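Side-chain contacts in malonyl CoA-acyl carrier protein transacylase (Clostridium perfringens, PDB 3PTW), which probably transfers the malonyl group from malonyl-CoA to acyl carrier protein, the step that supplies extender units for fatty acid synthesis: residues H85-L90 against Y95-H100; I225-V230 against E260-S265. All blocks are in the same frame, centred on the assembly; numbering follows the deposited sequence.

Interaction 1 (H85-L90 against Y95-H100)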
loop_
_atom_site.group_PDB
_atom_site.type_symbol
_atom_site.label_atom_id
_atom_site.label_comp_id
_atom_site.label_asym_id
_atom_site.label_seq_id
_atom_site.Cartn_x
_atom_site.Cartn_y
_atom_site.Cartn_z
ATOM N N HIS A 85 7.653 14.896 5.339
ATOM C CA HIS A 85 8.124 14.867 3.960
ATOM C C HIS A 85 8.863 13.568 3.630
ATOM O O HIS A 85 9.699 13.529 2.715
ATOM C CB HIS A 85 9.000 16.081 3.674
ATOM C CG HIS A 85 10.206 16.183 4.557
ATOM N ND1 HIS A 85 10.199 16.873 5.753
ATOM C CD2 HIS A 85 11.463 15.707 4.405
ATOM C CE1 HIS A 85 11.396 16.807 6.303
ATOM N NE2 HIS A 85 12.184 16.107 5.504
ATOM N N ILE A 86 8.569 12.511 4.391
ATOM C CA ILE A 86 9.052 11.158 4.076
ATOM C C ILE A 86 7.905 10.165 4.226
ATOM O O ILE A 86 7.374 9.982 5.325
ATOM C CB ILE A 86 10.260 10.703 4.960
ATOM C CG1 ILE A 86 11.271 11.844 5.170
ATOM C CG2 ILE A 86 10.936 9.482 4.332
ATOM C CD1 ILE A 86 12.341 11.578 6.270
ATOM N N SER A 87 7.508 9.539 3.122
ATOM C CA SER A 87 6.360 8.635 3.139
ATOM C C SER A 87 6.508 7.433 2.218
ATOM O O SER A 87 7.388 7.389 1.361
ATOM C CB SER A 87 5.057 9.392 2.842
ATOM O OG SER A 87 5.010 9.890 1.520
ATOM N N CYS A 88 5.653 6.439 2.431
ATOM C CA CYS A 88 5.541 5.323 1.507
ATOM C C CYS A 88 4.279 4.569 1.806
ATOM O O CYS A 88 3.559 4.913 2.755
ATOM C CB CYS A 88 6.768 4.403 1.570
ATOM S SG CYS A 88 6.782 3.169 2.840
ATOM N N GLY A 89 4.015 3.565 0.974
ATOM C CA GLY A 89 2.888 2.662 1.122
ATOM C C GLY A 89 3.304 1.233 0.803
ATOM O O GLY A 89 4.499 0.934 0.641
ATOM N N LEU A 90 2.318 0.344 0.716
ATOM C CA LEU A 90 2.579 -1.066 0.426
ATOM C C LEU A 90 1.658 -1.416 -0.723
ATOM O O LEU A 90 0.453 -1.651 -0.518
ATOM C CB LEU A 90 2.301 -1.924 1.675
ATOM C CG LEU A 90 2.420 -3.462 1.819
ATOM C CD1 LEU A 90 2.343 -4.278 0.532
ATOM C CD2 LEU A 90 3.621 -3.864 2.563
ATOM N N TYR A 95 0.581 5.217 -4.128
ATOM C CA TYR A 95 -0.168 6.293 -4.791
ATOM C C TYR A 95 -0.530 7.432 -3.839
ATOM O O TYR A 95 -0.377 8.589 -4.200
ATOM C CB TYR A 95 -1.395 5.761 -5.547
ATOM C CG TYR A 95 -0.989 5.031 -6.807
ATOM C CD1 TYR A 95 -0.922 5.696 -8.030
ATOM C CD2 TYR A 95 -0.632 3.679 -6.771
ATOM C CE1 TYR A 95 -0.522 5.038 -9.185
ATOM C CE2 TYR A 95 -0.225 3.013 -7.931
ATOM C CZ TYR A 95 -0.180 3.699 -9.128
ATOM O OH TYR A 95 0.217 3.061 -10.285
ATOM N N SER A 96 -0.981 7.114 -2.626
ATOM C CA SER A 96 -1.294 8.163 -1.648
ATOM C C SER A 96 -0.035 8.963 -1.313
ATOM O O SER A 96 -0.106 10.154 -1.058
ATOM C CB SER A 96 -1.857 7.577 -0.340
ATOM O OG SER A 96 -2.968 6.710 -0.544
ATOM N N ALA A 97 1.106 8.285 -1.258
ATOM C CA ALA A 97 2.368 8.972 -0.988
ATOM C C ALA A 97 2.703 9.939 -2.140
ATOM O O ALA A 97 3.027 11.103 -1.892
ATOM C CB ALA A 97 3.483 7.971 -0.744
ATOM N N LEU A 98 2.558 9.486 -3.391
ATOM C CA LEU A 98 2.866 10.348 -4.544
ATOM C C LEU A 98 1.931 11.551 -4.678
ATOM O O LEU A 98 2.380 12.605 -5.103
ATOM C CB LEU A 98 2.903 9.572 -5.862
ATOM C CG LEU A 98 4.020 8.550 -6.051
ATOM C CD1 LEU A 98 3.707 7.631 -7.247
ATOM C CD2 LEU A 98 5.367 9.217 -6.210
ATOM N N ILE A 99 0.651 11.380 -4.328
ATOM C CA ILE A 99 -0.296 12.487 -4.238
ATOM C C ILE A 99 0.114 13.444 -3.125
ATOM O O ILE A 99 0.120 14.653 -3.317
ATOM C CB ILE A 99 -1.766 12.007 -3.984
ATOM C CG1 ILE A 99 -2.321 11.259 -5.204
ATOM C CG2 ILE A 99 -2.681 13.202 -3.577
ATOM C CD1 ILE A 99 -3.574 10.376 -4.914
ATOM N N HIS A 100 0.467 12.902 -1.964
ATOM C CA HIS A 100 0.919 13.729 -0.832
ATOM C C HIS A 100 2.114 14.575 -1.276
ATOM O O HIS A 100 2.195 15.760 -0.946
ATOM C CB HIS A 100 1.211 12.830 0.389
ATOM C CG HIS A 100 1.996 13.487 1.481
ATOM N ND1 HIS A 100 1.620 14.677 2.066
ATOM C CD2 HIS A 100 3.129 13.099 2.113
ATOM C CE1 HIS A 100 2.501 15.006 2.995
ATOM N NE2 HIS A 100 3.416 14.053 3.056
#

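Interaction 2 (I225-V230 against E260-S265)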
loop_
_atom_site.group_PDB
_atom_site.type_symbol
_atom_site.label_atom_id
_atom_site.label_comp_id
_atom_site.label_asym_id
_atom_site.label_seq_id
_atom_site.Cartn_x
_atom_site.Cartn_y
_atom_site.Cartn_z
ATOM N N ILE A 225 10.198 13.092 0.141
ATOM C CA ILE A 225 10.778 11.793 -0.172
ATOM C C ILE A 225 9.672 10.765 -0.170
ATOM O O ILE A 225 8.892 10.682 0.782
ATOM C CB ILE A 225 11.879 11.404 0.841
ATOM C CG1 ILE A 225 13.085 12.340 0.704
ATOM C CG2 ILE A 225 12.319 9.944 0.648
ATOM C CD1 ILE A 225 14.076 12.261 1.873
ATOM N N VAL A 226 9.585 10.013 -1.261
ATOM C CA VAL A 226 8.647 8.910 -1.360
ATOM C C VAL A 226 9.487 7.681 -1.635
ATOM O O VAL A 226 10.388 7.725 -2.493
ATOM C CB VAL A 226 7.615 9.132 -2.492
ATOM C CG1 VAL A 226 6.724 7.909 -2.658
ATOM C CG2 VAL A 226 6.788 10.363 -2.211
ATOM N N MET A 227 9.228 6.611 -0.886
ATOM C CA MET A 227 9.926 5.343 -1.097
ATOM C C MET A 227 9.249 4.535 -2.196
ATOM O O MET A 227 8.003 4.428 -2.256
ATOM C CB MET A 227 10.022 4.514 0.197
ATOM C CG MET A 227 10.743 5.200 1.341
ATOM S SD MET A 227 12.441 5.637 0.896
ATOM C CE MET A 227 13.022 6.558 2.303
ATOM N N SER A 228 10.074 3.980 -3.080
ATOM C CA SER A 228 9.574 3.112 -4.132
ATOM C C SER A 228 9.568 1.665 -3.667
ATOM O O SER A 228 10.599 1.157 -3.211
ATOM C CB SER A 228 10.402 3.266 -5.409
ATOM O OG SER A 228 10.298 2.099 -6.239
ATOM N N ASN A 229 8.401 1.020 -3.789
ATOM C CA ASN A 229 8.229 -0.409 -3.518
ATOM C C ASN A 229 9.119 -1.264 -4.430
ATOM O O ASN A 229 9.643 -2.305 -4.010
ATOM C CB ASN A 229 6.751 -0.862 -3.704
ATOM C CG ASN A 229 5.786 -0.371 -2.596
ATOM O OD1 ASN A 229 4.564 -0.399 -2.790
ATOM N ND2 ASN A 229 6.311 0.045 -1.450
ATOM N N VAL A 230 9.270 -0.846 -5.686
ATOM C CA VAL A 230 10.109 -1.581 -6.650
ATOM C C VAL A 230 11.590 -1.500 -6.270
ATOM O O VAL A 230 12.295 -2.518 -6.262
ATOM C CB VAL A 230 9.929 -1.073 -8.121
ATOM C CG1 VAL A 230 11.020 -1.641 -9.045
ATOM C CG2 VAL A 230 8.566 -1.458 -8.649
ATOM N N GLU A 260 13.256 0.415 6.265
ATOM C CA GLU A 260 14.666 0.462 6.651
ATOM C C GLU A 260 15.303 1.779 6.189
ATOM O O GLU A 260 15.988 2.451 6.961
ATOM C CB GLU A 260 15.392 -0.771 6.050
ATOM C CG GLU A 260 16.229 -1.596 7.030
ATOM C CD GLU A 260 15.900 -3.115 7.011
ATOM O OE1 GLU A 260 15.642 -3.663 8.109
ATOM O OE2 GLU A 260 15.902 -3.757 5.935
ATOM N N LYS A 261 15.061 2.150 4.933
ATOM C CA LYS A 261 15.570 3.397 4.373
ATOM C C LYS A 261 14.966 4.626 5.043
ATOM O O LYS A 261 15.660 5.625 5.281
ATOM C CB LYS A 261 15.363 3.444 2.856
ATOM C CG LYS A 261 16.337 2.566 2.081
ATOM C CD LYS A 261 17.720 3.202 2.009
ATOM C CE LYS A 261 18.766 2.174 1.604
ATOM N NZ LYS A 261 19.335 1.464 2.792
ATOM N N MET A 262 13.677 4.546 5.368
ATOM C CA MET A 262 13.015 5.634 6.074
ATOM C C MET A 262 13.728 5.876 7.406
ATOM O O MET A 262 14.017 7.015 7.755
ATOM C CB MET A 262 11.520 5.340 6.278
ATOM C CG MET A 262 10.695 5.480 5.001
ATOM S SD MET A 262 8.925 5.183 5.174
ATOM C CE MET A 262 8.387 6.757 5.871
ATOM N N ILE A 263 14.005 4.791 8.134
ATOM C CA ILE A 263 14.712 4.856 9.413
ATOM C C ILE A 263 16.141 5.378 9.232
ATOM O O ILE A 263 16.587 6.222 10.010
ATOM C CB ILE A 263 14.695 3.487 10.149
ATOM C CG1 ILE A 263 13.261 3.169 10.592
ATOM C CG2 ILE A 263 15.704 3.465 11.332
ATOM C CD1 ILE A 263 13.082 1.861 11.336
ATOM N N GLU A 264 16.838 4.874 8.209
ATOM C CA GLU A 264 18.154 5.393 7.801
ATOM C C GLU A 264 18.107 6.903 7.639
ATOM O O GLU A 264 18.989 7.615 8.095
ATOM C CB GLU A 264 18.566 4.787 6.464
ATOM C CG GLU A 264 19.821 3.957 6.482
ATOM C CD GLU A 264 20.293 3.613 5.071
ATOM O OE1 GLU A 264 20.681 2.444 4.855
ATOM O OE2 GLU A 264 20.247 4.500 4.178
ATOM N N SER A 265 17.044 7.369 6.993
ATOM C CA SER A 265 16.837 8.772 6.681
ATOM C C SER A 265 16.408 9.582 7.899
ATOM O O SER A 265 16.180 10.786 7.791
ATOM C CB SER A 265 15.796 8.905 5.570
ATOM O OG SER A 265 16.150 8.090 4.457
#

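Interaction 1 (H85-L90 against Y95-H100)
A first torsion of 67° sets the hydroxyl of Ser87 between its own backbone N and carbonyl carbon, standing out from the strand toward the helix, while the His100 side chain swings with CG trans to its backbone N (chi1 165°), which carries the imidazole back toward the strand. The two groups meet at the ring's edge. Ser87 OG lies in the plane of the imidazole, 3.8 Å from His100 CD2, so a carbon edge rather than a ring nitrogen faces the oxygen. The nitrogen NE2 is engaged elsewhere: it hydrogen-bonds the carbonyl of Ser84, just ahead of the strand, which fixes how the ring is turned. Phe6 of the neighbouring strand 4-8 also meets this ring.

The closer meeting is with Ala97, whose methyl carbon CB sits 3.3 Å from Ser87 OG, a snug fit between a hydroxyl and an apolar group. The same methyl rests over the backbone of Cys88, with Ala97 CB 4.0 Å from Cys88 CA. Small side chains at this level let the helix settle close against the sheet, with Cys88 CA and Ala97 CA 5.4 Å apart. The axes of strand 86-89 and helix 95-100 approach to 6.8 Å and run roughly antiparallel, at 151°. Such a sharp reversal from strand to helix is consistent with the nucleophile elbow expected of acyltransferases, in which the Gly-Leu-Ser-Leu-Gly sequence beginning at Gly89 would place Ser91 at the tight turn. Cys88, alternating with Ser87 along the strand, points its CB away from this helix, and its side chain touches Phe255 and Met262 of helix 255-264.

Interaction 2 (I225-V230 against E260-S265)
The carbonyl oxygen of Lys261 is gripped twice by Ser265, the residue just after helix 255-264. Ser265 OG donates to Lys261 O at 2.6 Å, while Ser265 N bonds the same oxygen at 2.8 Å from the opposite face of the carbonyl plane. Against this helix end lies the side chain of Met227, bent at chi2 (-59°) so that its sulfur and methyl run along the helix surface. Met227 CE comes within 3.9 Å of Lys261 CB, and that methyl also faces the serine hydroxyl, with Met227 CE 4.1 Å from Ser265 OG. Here the helix covers one face of the mixed sheet of the acyltransferase core, at strand 225-228. Deeper in, the two methionines meet: Met262 CG is touched by both Met227 CG and Met227 CE, each at 3.7 Å. The Met262 side chain continues toward Ile86 and Cys88 of the adjoining strand, bridging the two strands from the helix side. The amine of Lys261 turns outward instead: Lys261 NZ forms a salt bridge with Glu264 OE1 at 2.7 Å, approaching from above the carboxylate plane.

Overall arrangement
Both segments of interaction 1 come earlier in the chain than those of interaction 2, yet the two contacts are centred only 10 Å apart, because strands 86-89 and 225-228 are parallel neighbours in the same mixed sheet. The sheet is sandwiched: helix 93-100 packs on one face and helix 255-264 on the other. Backbone pairing joins the two strands, with a probable hydrogen bond from Ile225 N to His85 O, 2.7 Å, and Cys88 CB packs on Met227 CB at 3.5 Å. Beyond the strand ends, Asn229 hydrogen-bonds Gly89 O through ND2 and Ser91 N through OD1, consistent with its helping to position the presumed nucleophile turn of this transacylase.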